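Local coordinates for protein orotidine 5'-phosphate decarboxylase (Streptomyces avermitilis, PDB 3V75) that probably catalyses the decarboxylation of orotidine 5'-phosphate to UMP, the last step of de novo UMP biosynthesis, at residues E25-R30 / S143-V148; G39-G44 / E292-A297; A53-S58 / R69-A74; L152-L157 / L171-L176; G226-Y231 / G256-A261. All coordinates share one frame; numbering follows the deposited sequence.

Contact 1: residues E25-R30 / S143-V148; sequences EPFGAR and SDALTV
R30 and D144 form a salt bridge between helix 27-38 and the residue just before strand 145-148. Both end nitrogens of R30 close on one oxygen. R30 NH1 lies 2.9 Å from D144 OD1 and R30 NH2 3.0 Å from it. OD1 sits near the guanidinium plane, but the two flat groups are twisted about 50° apart. NH1 comes from above the carboxylate plane and NH2 from the anti side, both from the same face. The third nitrogen is used within its own segment: R30 NE donates to E25 O at 2.8 Å. The R30 chain bends at chi3 (-63°), which lets NE turn back to E25 while NH1 and NH2 reach D144. Outside partners complete the set. R30 NH2 also bonds G168 O, D144 OD1 also pairs with R108, and D144 OD2 accepts from V114 N. Two arginines at one carboxylate would probably favour its charged form. Beside this polar group lies the F27 ring. D144 O stands over one face, 3.4 Å from F27 CD1. A145 CB makes a CH-pi contact with the ring, 4.1 Å from its centroid. The helix before the first strand packs at the N-terminal end of strand 145-148 of the TIM barrel.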
# COMPACT_ATOMS: atom_id res chain seq x y z
N GLU A 25 21.46 -4.93 -15.16
CA GLU A 25 20.76 -5.50 -16.32
C GLU A 25 19.25 -5.52 -16.02
O GLU A 25 18.83 -5.57 -14.87
CB GLU A 25 21.34 -6.90 -16.60
CG GLU A 25 20.48 -7.78 -17.54
CD GLU A 25 21.04 -9.17 -17.93
OE1 GLU A 25 21.52 -9.96 -17.06
OE2 GLU A 25 20.93 -9.46 -19.16
N PRO A 26 18.40 -5.42 -17.06
CA PRO A 26 16.95 -5.36 -16.82
C PRO A 26 16.43 -6.54 -15.99
O PRO A 26 16.92 -7.68 -16.14
CB PRO A 26 16.37 -5.38 -18.25
CG PRO A 26 17.45 -4.75 -19.10
CD PRO A 26 18.75 -5.20 -18.49
N PHE A 27 15.48 -6.25 -15.10
CA PHE A 27 14.95 -7.25 -14.20
C PHE A 27 14.46 -8.52 -14.92
O PHE A 27 14.75 -9.64 -14.44
CB PHE A 27 13.84 -6.66 -13.34
CG PHE A 27 13.17 -7.65 -12.46
CD1 PHE A 27 13.87 -8.22 -11.40
CD2 PHE A 27 11.86 -8.03 -12.68
CE1 PHE A 27 13.24 -9.15 -10.56
CE2 PHE A 27 11.24 -8.97 -11.86
CZ PHE A 27 11.95 -9.54 -10.81
N GLY A 28 13.75 -8.39 -16.03
CA GLY A 28 13.19 -9.57 -16.68
C GLY A 28 14.32 -10.53 -17.07
O GLY A 28 14.22 -11.76 -16.86
N ALA A 29 15.40 -9.99 -17.64
CA ALA A 29 16.54 -10.79 -18.01
C ALA A 29 17.23 -11.39 -16.78
O ALA A 29 17.64 -12.57 -16.78
CB ALA A 29 17.55 -9.96 -18.81
N ARG A 30 17.42 -10.59 -15.72
CA ARG A 30 18.09 -11.10 -14.53
C ARG A 30 17.26 -12.20 -13.86
O ARG A 30 17.81 -13.20 -13.38
CB ARG A 30 18.38 -9.96 -13.54
CG ARG A 30 19.38 -8.93 -14.13
CD ARG A 30 19.84 -7.93 -13.05
NE ARG A 30 18.73 -7.11 -12.54
CZ ARG A 30 18.32 -7.09 -11.27
NH1 ARG A 30 18.92 -7.85 -10.35
NH2 ARG A 30 17.31 -6.31 -10.90
N SER A 143 15.05 -2.89 -3.83
CA SER A 143 14.65 -4.26 -4.14
C SER A 143 14.65 -4.44 -5.66
O SER A 143 14.55 -3.47 -6.42
CB SER A 143 13.24 -4.53 -3.57
OG SER A 143 13.22 -4.36 -2.15
N ASP A 144 14.74 -5.69 -6.12
CA ASP A 144 14.76 -5.94 -7.56
C ASP A 144 13.40 -5.75 -8.21
O ASP A 144 13.31 -5.50 -9.41
CB ASP A 144 15.28 -7.36 -7.79
CG ASP A 144 16.68 -7.49 -7.32
OD1 ASP A 144 17.58 -6.90 -7.99
OD2 ASP A 144 16.92 -8.10 -6.24
N ALA A 145 12.34 -5.88 -7.42
CA ALA A 145 11.00 -5.55 -7.91
C ALA A 145 10.09 -5.17 -6.77
O ALA A 145 10.41 -5.44 -5.60
CB ALA A 145 10.40 -6.72 -8.73
N LEU A 146 8.94 -4.57 -7.10
CA LEU A 146 8.00 -4.11 -6.09
C LEU A 146 6.62 -4.54 -6.53
O LEU A 146 6.26 -4.35 -7.70
CB LEU A 146 8.05 -2.58 -6.02
CG LEU A 146 7.05 -1.90 -5.09
CD1 LEU A 146 7.24 -2.25 -3.60
CD2 LEU A 146 7.08 -0.34 -5.35
N THR A 147 5.81 -5.07 -5.61
CA THR A 147 4.40 -5.30 -5.93
C THR A 147 3.64 -3.98 -5.76
O THR A 147 3.84 -3.23 -4.78
CB THR A 147 3.74 -6.41 -5.06
OG1 THR A 147 3.79 -6.02 -3.68
CG2 THR A 147 4.46 -7.78 -5.24
N VAL A 148 2.74 -3.72 -6.71
CA VAL A 148 1.94 -2.48 -6.72
C VAL A 148 0.49 -2.78 -7.03
O VAL A 148 0.16 -3.75 -7.75
CB VAL A 148 2.48 -1.43 -7.74
CG1 VAL A 148 3.89 -0.98 -7.33
CG2 VAL A 148 2.52 -2.00 -9.18

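Contact 2: residues G39-G44 / E292-A297; sequences GPLCVG and EEIRAA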
# COMPACT_ATOMS: atom_id res chain seq x y z
N GLY A 39 17.02 -22.36 -10.01
CA GLY A 39 15.76 -23.10 -10.04
C GLY A 39 14.57 -22.16 -9.92
O GLY A 39 14.68 -21.03 -9.38
N PRO A 40 13.42 -22.60 -10.44
CA PRO A 40 12.25 -21.73 -10.51
C PRO A 40 11.47 -21.68 -9.17
O PRO A 40 10.43 -22.33 -9.01
CB PRO A 40 11.41 -22.35 -11.63
CG PRO A 40 11.77 -23.81 -11.55
CD PRO A 40 13.23 -23.87 -11.15
N LEU A 41 11.94 -20.84 -8.26
CA LEU A 41 11.29 -20.75 -6.97
C LEU A 41 11.53 -19.38 -6.34
O LEU A 41 12.66 -18.87 -6.38
CB LEU A 41 11.83 -21.83 -6.03
CG LEU A 41 11.18 -21.89 -4.63
CD1 LEU A 41 9.74 -22.28 -4.79
CD2 LEU A 41 11.91 -22.85 -3.69
N CYS A 42 10.48 -18.84 -5.74
CA CYS A 42 10.56 -17.66 -4.89
C CYS A 42 10.08 -18.09 -3.50
O CYS A 42 9.03 -18.73 -3.38
CB CYS A 42 9.60 -16.59 -5.43
SG CYS A 42 9.52 -15.10 -4.44
N VAL A 43 10.84 -17.75 -2.47
CA VAL A 43 10.47 -18.13 -1.11
C VAL A 43 10.03 -16.89 -0.37
O VAL A 43 10.76 -15.88 -0.33
CB VAL A 43 11.64 -18.83 -0.36
CG1 VAL A 43 11.26 -19.09 1.11
CG2 VAL A 43 12.00 -20.14 -1.06
N GLY A 44 8.84 -16.91 0.23
CA GLY A 44 8.38 -15.77 1.00
C GLY A 44 9.24 -15.59 2.24
O GLY A 44 9.77 -16.56 2.81
N GLU A 292 13.12 -28.16 -7.56
CA GLU A 292 13.33 -29.28 -8.49
C GLU A 292 12.03 -29.82 -9.04
O GLU A 292 11.95 -30.17 -10.23
CB GLU A 292 14.10 -30.41 -7.82
CG GLU A 292 14.26 -31.61 -8.71
CD GLU A 292 14.85 -31.26 -10.13
OE1 GLU A 292 14.48 -31.92 -11.14
OE2 GLU A 292 15.69 -30.32 -10.24
N GLU A 293 11.01 -29.92 -8.19
CA GLU A 293 9.73 -30.42 -8.68
C GLU A 293 9.10 -29.49 -9.71
O GLU A 293 8.48 -29.94 -10.69
CB GLU A 293 8.75 -30.60 -7.54
CG GLU A 293 9.13 -31.76 -6.65
CD GLU A 293 8.18 -31.87 -5.44
OE1 GLU A 293 7.35 -30.96 -5.15
OE2 GLU A 293 8.32 -32.88 -4.72
N ILE A 294 9.22 -28.18 -9.47
CA ILE A 294 8.69 -27.22 -10.42
C ILE A 294 9.50 -27.28 -11.72
O ILE A 294 8.92 -27.35 -12.81
CB ILE A 294 8.72 -25.80 -9.85
CG1 ILE A 294 7.80 -25.74 -8.61
CG2 ILE A 294 8.27 -24.79 -10.93
CD1 ILE A 294 7.98 -24.47 -7.77
N ARG A 295 10.84 -27.31 -11.62
CA ARG A 295 11.70 -27.44 -12.80
C ARG A 295 11.28 -28.64 -13.63
O ARG A 295 11.13 -28.55 -14.85
CB ARG A 295 13.19 -27.56 -12.38
CG ARG A 295 14.20 -27.43 -13.53
CD ARG A 295 15.42 -28.35 -13.33
NE ARG A 295 14.95 -29.73 -13.25
CZ ARG A 295 14.70 -30.53 -14.30
NH1 ARG A 295 14.95 -30.14 -15.56
NH2 ARG A 295 14.24 -31.74 -14.07
N ALA A 296 11.09 -29.78 -12.97
CA ALA A 296 10.72 -31.01 -13.67
C ALA A 296 9.34 -30.91 -14.31
O ALA A 296 9.11 -31.38 -15.44
CB ALA A 296 10.76 -32.16 -12.73
N ALA A 297 8.39 -30.29 -13.61
CA ALA A 297 7.04 -30.19 -14.18
C ALA A 297 7.06 -29.33 -15.45
O ALA A 297 6.43 -29.67 -16.46
CB ALA A 297 6.06 -29.60 -13.17
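I294 turns its two branches toward P40 and L41 through its first torsion: CG1 is anti to the carbonyl carbon (chi1 -63°) and CG2 is anti to the backbone N. An extended chi2 (167°) carries CD1 on to L41. The contact belongs to the TIM barrel. It joins the lead-in to the first strand, 42-45, to helix 280-299, which follows the last strand, 265-269. P40 is the centre of an inverse gamma turn, with a weak bond from L41 N to G39 O. Its ring slides past the I294 side chain in the opposite direction. P40 CG meets I294 CG2 at 3.7 Å. The same P40 CG lies 3.6 Å from R295 N, and P40 CD packs on R295 CB at 3.9 Å. The L41 side chain crosses I294 at about a right angle, with L41 CD1 4.1 Å from I294 CD1. Cutting I294 back to an alanine removes both branches and is likely to leave a gap beside the P40 ring and L41 CD1. P267 and P251 also touch I294. No hydrogen bond spans the two segments. P40 O is buried here without a polar partner; the methyl I294 CD1 lies 3.5 Å from P40 O.

Contact 3: residues A53-S58 / R69-A74; sequences ADWGLS and RTVVEA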
# COMPACT_ATOMS: atom_id res chain seq x y z
N ALA A 53 5.81 -18.18 16.31
CA ALA A 53 5.48 -19.07 17.43
C ALA A 53 5.87 -20.50 17.02
O ALA A 53 6.49 -21.21 17.82
CB ALA A 53 4.01 -18.99 17.79
N ASP A 54 5.51 -20.91 15.80
CA ASP A 54 5.93 -22.23 15.31
C ASP A 54 7.47 -22.44 15.41
O ASP A 54 7.93 -23.56 15.74
CB ASP A 54 5.50 -22.46 13.85
CG ASP A 54 3.97 -22.62 13.67
OD1 ASP A 54 3.24 -22.82 14.68
OD2 ASP A 54 3.50 -22.54 12.50
N TRP A 55 8.29 -21.43 15.08
CA TRP A 55 9.76 -21.55 15.20
C TRP A 55 10.23 -21.45 16.63
O TRP A 55 11.44 -21.41 16.88
CB TRP A 55 10.54 -20.48 14.41
CG TRP A 55 10.51 -20.66 12.96
CD1 TRP A 55 9.50 -21.23 12.24
CD2 TRP A 55 11.49 -20.23 12.00
NE1 TRP A 55 9.80 -21.21 10.90
CE2 TRP A 55 11.02 -20.61 10.73
CE3 TRP A 55 12.73 -19.61 12.11
CZ2 TRP A 55 11.75 -20.35 9.54
CZ3 TRP A 55 13.47 -19.35 10.91
CH2 TRP A 55 12.96 -19.73 9.67
N GLY A 56 9.28 -21.32 17.57
CA GLY A 56 9.61 -21.13 18.97
C GLY A 56 10.21 -19.76 19.25
O GLY A 56 11.02 -19.61 20.18
N LEU A 57 9.85 -18.76 18.42
CA LEU A 57 10.36 -17.39 18.63
C LEU A 57 9.22 -16.52 19.18
O LEU A 57 8.02 -16.81 18.99
CB LEU A 57 10.84 -16.77 17.30
CG LEU A 57 11.94 -17.57 16.60
CD1 LEU A 57 12.06 -17.04 15.17
CD2 LEU A 57 13.24 -17.43 17.36
N SER A 58 9.59 -15.43 19.84
CA SER A 58 8.60 -14.54 20.44
C SER A 58 8.01 -13.63 19.36
O SER A 58 8.65 -13.42 18.30
CB SER A 58 9.31 -13.69 21.48
OG SER A 58 10.50 -13.07 20.92
N ARG A 69 16.91 -13.38 9.76
CA ARG A 69 18.32 -13.69 9.62
C ARG A 69 18.52 -15.16 9.25
O ARG A 69 19.35 -15.48 8.39
CB ARG A 69 19.04 -13.36 10.93
CG ARG A 69 20.48 -13.73 10.90
CD ARG A 69 21.18 -13.25 12.17
NE ARG A 69 22.50 -13.85 12.19
CZ ARG A 69 23.44 -13.53 13.06
NH1 ARG A 69 23.17 -12.60 13.99
NH2 ARG A 69 24.63 -14.14 12.99
N THR A 70 17.78 -16.06 9.90
CA THR A 70 17.95 -17.48 9.64
C THR A 70 17.50 -17.82 8.22
O THR A 70 18.15 -18.64 7.54
CB THR A 70 17.13 -18.30 10.65
OG1 THR A 70 17.76 -18.17 11.92
CG2 THR A 70 17.04 -19.78 10.24
N VAL A 71 16.40 -17.21 7.77
CA VAL A 71 15.92 -17.49 6.42
C VAL A 71 16.97 -17.14 5.40
O VAL A 71 17.27 -17.94 4.51
CB VAL A 71 14.58 -16.80 6.08
CG1 VAL A 71 14.23 -17.00 4.59
CG2 VAL A 71 13.46 -17.35 6.99
N VAL A 72 17.58 -15.95 5.52
CA VAL A 72 18.59 -15.58 4.53
C VAL A 72 19.88 -16.37 4.67
O VAL A 72 20.51 -16.72 3.67
CB VAL A 72 18.85 -14.06 4.57
CG1 VAL A 72 19.93 -13.71 3.57
CG2 VAL A 72 17.54 -13.31 4.27
N GLU A 73 20.29 -16.67 5.90
CA GLU A 73 21.49 -17.49 6.07
C GLU A 73 21.31 -18.88 5.46
O GLU A 73 22.21 -19.39 4.80
CB GLU A 73 21.87 -17.64 7.55
CG GLU A 73 22.41 -16.33 8.08
CD GLU A 73 22.69 -16.33 9.56
OE1 GLU A 73 22.21 -17.25 10.30
OE2 GLU A 73 23.40 -15.38 10.04
N ALA A 74 20.14 -19.47 5.70
CA ALA A 74 19.88 -20.83 5.21
C ALA A 74 19.73 -20.87 3.71
O ALA A 74 20.22 -21.79 3.05
CB ALA A 74 18.59 -21.39 5.85
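W55 meets T70 and V71 through apolar contacts alone. The six-membered end of the indole does the touching. W55 CH2 lies 3.6 Å from V71 CG2, and W55 CZ3 lies 3.7 Å from T70 CG2. Both methyls come obliquely to the ring. T70 CB sits at its edge, near the ring plane. The W55 and T70 side chains come from opposite directions, while W55 and V71 cross at about a right angle. With CG2 of T70 anti to the backbone N, the methyl takes the place next to the indole. T70 OG1 instead bonds R66.

The polar interactions run within the segments or to outside partners. W55 NE1 donates to L274 O, which helps set the turn of the indole. Were W55 an alanine, a gap would probably open beside T70 and V71, and L274 O would lose its N-H donor. R69 NE forms a salt bridge with E73 OE2 at 2.8 Å, one turn along helix 61-75. G56 takes a positive phi (70°) and ends helix 49-54 in a Schellman motif. G56 N bonds A53 O at 2.8 Å. The contact ties the end of helix 49-54 to helix 61-75, both between strands 42-45 and 81-84 of the TIM barrel. F67 of helix 61-75 also meets the W55 ring. Helix 280-299 adds L283 on W55 and V280 on T70.

Contact 4: residues L152-L157 / L171-L176; sequences LGYGSL and LFVLAL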
# COMPACT_ATOMS: atom_id res chain seq x y z
N LEU A 152 -5.84 2.90 -8.66
CA LEU A 152 -5.89 4.29 -9.15
C LEU A 152 -5.63 4.36 -10.67
O LEU A 152 -5.65 5.46 -11.25
CB LEU A 152 -4.90 5.15 -8.36
CG LEU A 152 -5.16 5.12 -6.86
CD1 LEU A 152 -4.05 5.82 -6.09
CD2 LEU A 152 -6.49 5.80 -6.53
N GLY A 153 -5.45 3.21 -11.32
CA GLY A 153 -5.33 3.12 -12.76
C GLY A 153 -3.91 2.80 -13.18
O GLY A 153 -2.96 3.25 -12.54
N TYR A 154 -3.74 2.04 -14.25
CA TYR A 154 -2.40 1.65 -14.68
C TYR A 154 -1.47 2.89 -14.89
O TYR A 154 -0.29 2.88 -14.51
CB TYR A 154 -2.46 0.77 -15.94
CG TYR A 154 -1.09 0.26 -16.33
CD1 TYR A 154 -0.58 -0.91 -15.75
CD2 TYR A 154 -0.28 0.96 -17.23
CE1 TYR A 154 0.68 -1.38 -16.08
CE2 TYR A 154 0.98 0.51 -17.56
CZ TYR A 154 1.45 -0.67 -16.98
OH TYR A 154 2.70 -1.16 -17.29
N GLY A 155 -2.03 3.94 -15.48
CA GLY A 155 -1.21 5.11 -15.80
C GLY A 155 -0.72 5.77 -14.54
O GLY A 155 0.31 6.47 -14.60
N SER A 156 -1.39 5.58 -13.41
CA SER A 156 -0.92 6.19 -12.16
C SER A 156 0.40 5.56 -11.70
O SER A 156 1.14 6.15 -10.88
CB SER A 156 -1.96 6.09 -11.06
OG SER A 156 -2.06 4.73 -10.61
N LEU A 157 0.74 4.38 -12.22
CA LEU A 157 1.99 3.70 -11.83
C LEU A 157 3.19 4.23 -12.56
O LEU A 157 4.31 3.80 -12.30
CB LEU A 157 1.90 2.18 -12.17
CG LEU A 157 0.71 1.45 -11.55
CD1 LEU A 157 0.64 0.02 -12.13
CD2 LEU A 157 0.76 1.44 -10.05
N LEU A 171 8.34 -4.44 -11.70
CA LEU A 171 7.13 -4.32 -10.90
C LEU A 171 6.32 -5.60 -11.06
O LEU A 171 6.43 -6.28 -12.10
CB LEU A 171 6.23 -3.16 -11.35
CG LEU A 171 6.87 -1.75 -11.31
CD1 LEU A 171 5.85 -0.72 -11.90
CD2 LEU A 171 7.29 -1.34 -9.92
N PHE A 172 5.50 -5.92 -10.05
CA PHE A 172 4.42 -6.89 -10.21
C PHE A 172 3.13 -6.19 -9.87
O PHE A 172 2.90 -5.78 -8.72
CB PHE A 172 4.63 -8.09 -9.29
CG PHE A 172 5.76 -9.01 -9.75
CD1 PHE A 172 7.06 -8.83 -9.26
CD2 PHE A 172 5.52 -10.03 -10.69
CE1 PHE A 172 8.09 -9.67 -9.69
CE2 PHE A 172 6.55 -10.85 -11.11
CZ PHE A 172 7.82 -10.67 -10.61
N VAL A 173 2.29 -6.04 -10.88
CA VAL A 173 1.01 -5.36 -10.72
C VAL A 173 -0.04 -6.37 -10.33
O VAL A 173 -0.17 -7.39 -10.99
CB VAL A 173 0.60 -4.65 -12.05
CG1 VAL A 173 -0.76 -3.95 -11.89
CG2 VAL A 173 1.71 -3.64 -12.46
N LEU A 174 -0.82 -6.09 -9.28
CA LEU A 174 -1.90 -7.01 -8.92
C LEU A 174 -2.85 -7.17 -10.09
O LEU A 174 -3.33 -6.17 -10.64
CB LEU A 174 -2.69 -6.48 -7.74
CG LEU A 174 -1.92 -6.18 -6.46
CD1 LEU A 174 -2.83 -5.65 -5.38
CD2 LEU A 174 -1.16 -7.44 -5.96
N ALA A 175 -3.13 -8.41 -10.50
CA ALA A 175 -4.07 -8.63 -11.60
C ALA A 175 -5.22 -9.54 -11.17
O ALA A 175 -6.38 -9.15 -11.20
CB ALA A 175 -3.35 -9.18 -12.83
N LEU A 176 -4.89 -10.77 -10.77
CA LEU A 176 -5.88 -11.80 -10.44
C LEU A 176 -5.45 -12.48 -9.14
O LEU A 176 -4.39 -13.11 -9.09
CB LEU A 176 -5.91 -12.83 -11.57
CG LEU A 176 -6.55 -12.29 -12.85
CD1 LEU A 176 -6.19 -13.14 -14.04
CD2 LEU A 176 -8.10 -12.20 -12.67
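Y154 and L157 belong to a 3-10 segment, 154-157, that faces V173 on strand 170-176. The backbones of 152-157 and 171-176 stay well apart: the CA atoms of Y154 and V173, the nearest pair, are 8.7 Å apart. The 3-10 turn starts after G153, whose backbone angles (phi 108°, psi 146°) call for glycine. G153 O accepts two bonds. S156 N reaches G153 O at 2.9 Å, and S156 OG reaches G153 O at 2.6 Å, in the carbonyl plane. L157 N then bonds Y154 O at 2.9 Å. The extended strand lets V173 point its side chain at the turn.

One methyl of V173 carries most of the touch. V173 CG2 lies 3.8 Å from L157 CD1, and the two side chains cross at a slant. CG2 is anti to the carbonyl carbon of V173, because CG1 takes the place anti to the backbone N (chi1 179°). V173 CG2 also meets the Y154 ring, 4.4 Å from Y154 CE1, in an oblique approach. The Y154 ring stacks on H203 and its hydroxyl bonds E207, both of helix 196-207. L157 and V173 also pack on V148 of the neighbouring strand. Y154 N bonds E184 of the second subunit, and L152 O bonds N179 of that subunit. The loop follows strand 145-148 of the TIM barrel and packs on the next strand, with helix 158-167 between them: a beta-alpha-beta unit. The contact is buried and apolar, with no polar bond across it, while G153 O, S156, L152 O and Y154 N and OH are bonded within the turn or by neighbours.

Contact 5: residues G226-Y231 / G256-A261; sequences GDLSSY and GVFGAA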
# COMPACT_ATOMS: atom_id res chain seq x y z
N GLY A 226 -9.23 -20.86 -10.77
CA GLY A 226 -9.75 -21.86 -11.70
C GLY A 226 -10.14 -21.34 -13.07
O GLY A 226 -10.50 -22.12 -13.97
N ASP A 227 -10.08 -20.02 -13.23
CA ASP A 227 -10.57 -19.39 -14.47
C ASP A 227 -9.44 -18.67 -15.22
O ASP A 227 -9.71 -17.77 -16.04
CB ASP A 227 -11.76 -18.45 -14.19
CG ASP A 227 -11.48 -17.44 -13.06
OD1 ASP A 227 -10.30 -17.31 -12.58
OD2 ASP A 227 -12.45 -16.76 -12.64
N LEU A 228 -8.19 -19.07 -15.00
CA LEU A 228 -7.09 -18.41 -15.70
C LEU A 228 -7.14 -18.61 -17.21
O LEU A 228 -6.56 -17.82 -17.97
CB LEU A 228 -5.73 -18.85 -15.17
CG LEU A 228 -5.52 -18.48 -13.70
CD1 LEU A 228 -4.10 -18.88 -13.26
CD2 LEU A 228 -5.74 -16.98 -13.44
N SER A 229 -7.82 -19.67 -17.67
CA SER A 229 -7.94 -19.92 -19.10
C SER A 229 -8.74 -18.81 -19.81
O SER A 229 -8.74 -18.76 -21.05
CB SER A 229 -8.57 -21.30 -19.38
OG SER A 229 -9.86 -21.34 -18.81
N SER A 230 -9.43 -17.97 -19.04
CA SER A 230 -10.20 -16.87 -19.60
C SER A 230 -9.34 -15.62 -19.80
O SER A 230 -9.84 -14.61 -20.32
CB SER A 230 -11.37 -16.53 -18.67
OG SER A 230 -12.31 -17.59 -18.70
N TYR A 231 -8.08 -15.68 -19.41
CA TYR A 231 -7.16 -14.54 -19.50
C TYR A 231 -5.99 -14.84 -20.40
O TYR A 231 -5.51 -15.99 -20.44
CB TYR A 231 -6.69 -14.12 -18.11
CG TYR A 231 -7.84 -13.62 -17.31
CD1 TYR A 231 -8.27 -12.28 -17.45
CD2 TYR A 231 -8.60 -14.47 -16.50
CE1 TYR A 231 -9.39 -11.81 -16.76
CE2 TYR A 231 -9.73 -14.01 -15.81
CZ TYR A 231 -10.11 -12.68 -15.93
OH TYR A 231 -11.22 -12.24 -15.24
N GLY A 256 -0.53 -27.21 -16.04
CA GLY A 256 -1.94 -27.21 -16.39
C GLY A 256 -2.64 -25.90 -16.00
O GLY A 256 -3.57 -25.47 -16.69
N VAL A 257 -2.22 -25.30 -14.89
CA VAL A 257 -2.86 -24.05 -14.43
C VAL A 257 -2.50 -22.87 -15.37
O VAL A 257 -3.39 -22.11 -15.80
CB VAL A 257 -2.44 -23.73 -12.95
CG1 VAL A 257 -2.95 -22.33 -12.52
CG2 VAL A 257 -2.99 -24.76 -12.00
N PHE A 258 -1.22 -22.76 -15.71
CA PHE A 258 -0.71 -21.60 -16.44
C PHE A 258 -0.52 -21.78 -17.94
O PHE A 258 -0.27 -20.79 -18.66
CB PHE A 258 0.58 -21.10 -15.81
CG PHE A 258 0.37 -20.43 -14.49
CD1 PHE A 258 0.55 -21.12 -13.28
CD2 PHE A 258 -0.05 -19.10 -14.44
CE1 PHE A 258 0.32 -20.50 -12.07
CE2 PHE A 258 -0.27 -18.47 -13.22
CZ PHE A 258 -0.09 -19.15 -12.05
N GLY A 259 -0.66 -23.00 -18.46
CA GLY A 259 -0.46 -23.20 -19.90
C GLY A 259 0.97 -22.88 -20.34
O GLY A 259 1.92 -23.00 -19.55
N ALA A 260 1.11 -22.38 -21.57
CA ALA A 260 2.42 -22.03 -22.11
C ALA A 260 3.10 -20.96 -21.27
O ALA A 260 4.33 -20.92 -21.17
CB ALA A 260 2.30 -21.58 -23.55
N ALA A 261 2.30 -20.11 -20.61
CA ALA A 261 2.88 -19.07 -19.79
C ALA A 261 3.58 -19.58 -18.52
O ALA A 261 4.20 -18.78 -17.79
CB ALA A 261 1.83 -18.04 -19.41
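L228 packs on V257 and F258 through one methyl, CD1. The contact lies in the TIM barrel. It joins the loop after strand 217-221 to the end of helix 254-258, in the connection between strands 239-241 and 265-269.

The contact between the segments is apolar. L228 CD1 lies 3.7 Å from V257 CG1. L228 gets there with CG anti to the carbonyl carbon (chi1 -63°) and an extended chi2. Its side chain runs at a slant to both partners. V257 CG1 in turn sits over one face of the F258 ring, off-centre toward the rim, so the L228 methyl meets a valine and a ring that already pack together. V221 of strand 217-221 touches both L228 and F258, and L233 also touches F258.

The hydrogen bonds are local. S230 N bonds D227 O at 3.0 Å and Y231 N bonds L228 O at 3.0 Å, which shapes the 3-10 turn carrying L228. G259 has a positive phi (63°) as the chain leaves helix 254-258. The Y231 hydroxyl bonds D195. On the ring itself, L228 CD1 approaches obliquely and comes within 3.9 Å of F258 CE2.

How the contacts relate
Along the chain, contacts 1 and 2 cross, since their segments alternate. Contact 3 is nested inside the loops closed by both. Contacts 4 and 5 follow contact 1 in series and lie inside the loop of contact 2. Contacts 1, 2 and 4 reach the same eight-stranded parallel barrel. Contacts 1 and 4 meet on neighbouring strands, 145-148 and 170-176, with centres about 15 Å apart. L176 of contact 4 packs on L228 and Y231 of contact 5. Contact 3 lies between helices, far from contacts 4 and 5, about 33 Å and 35 Å between centres. Contact 2 brings the start and end of the barrel together, and contact 4 also borders the second subunit.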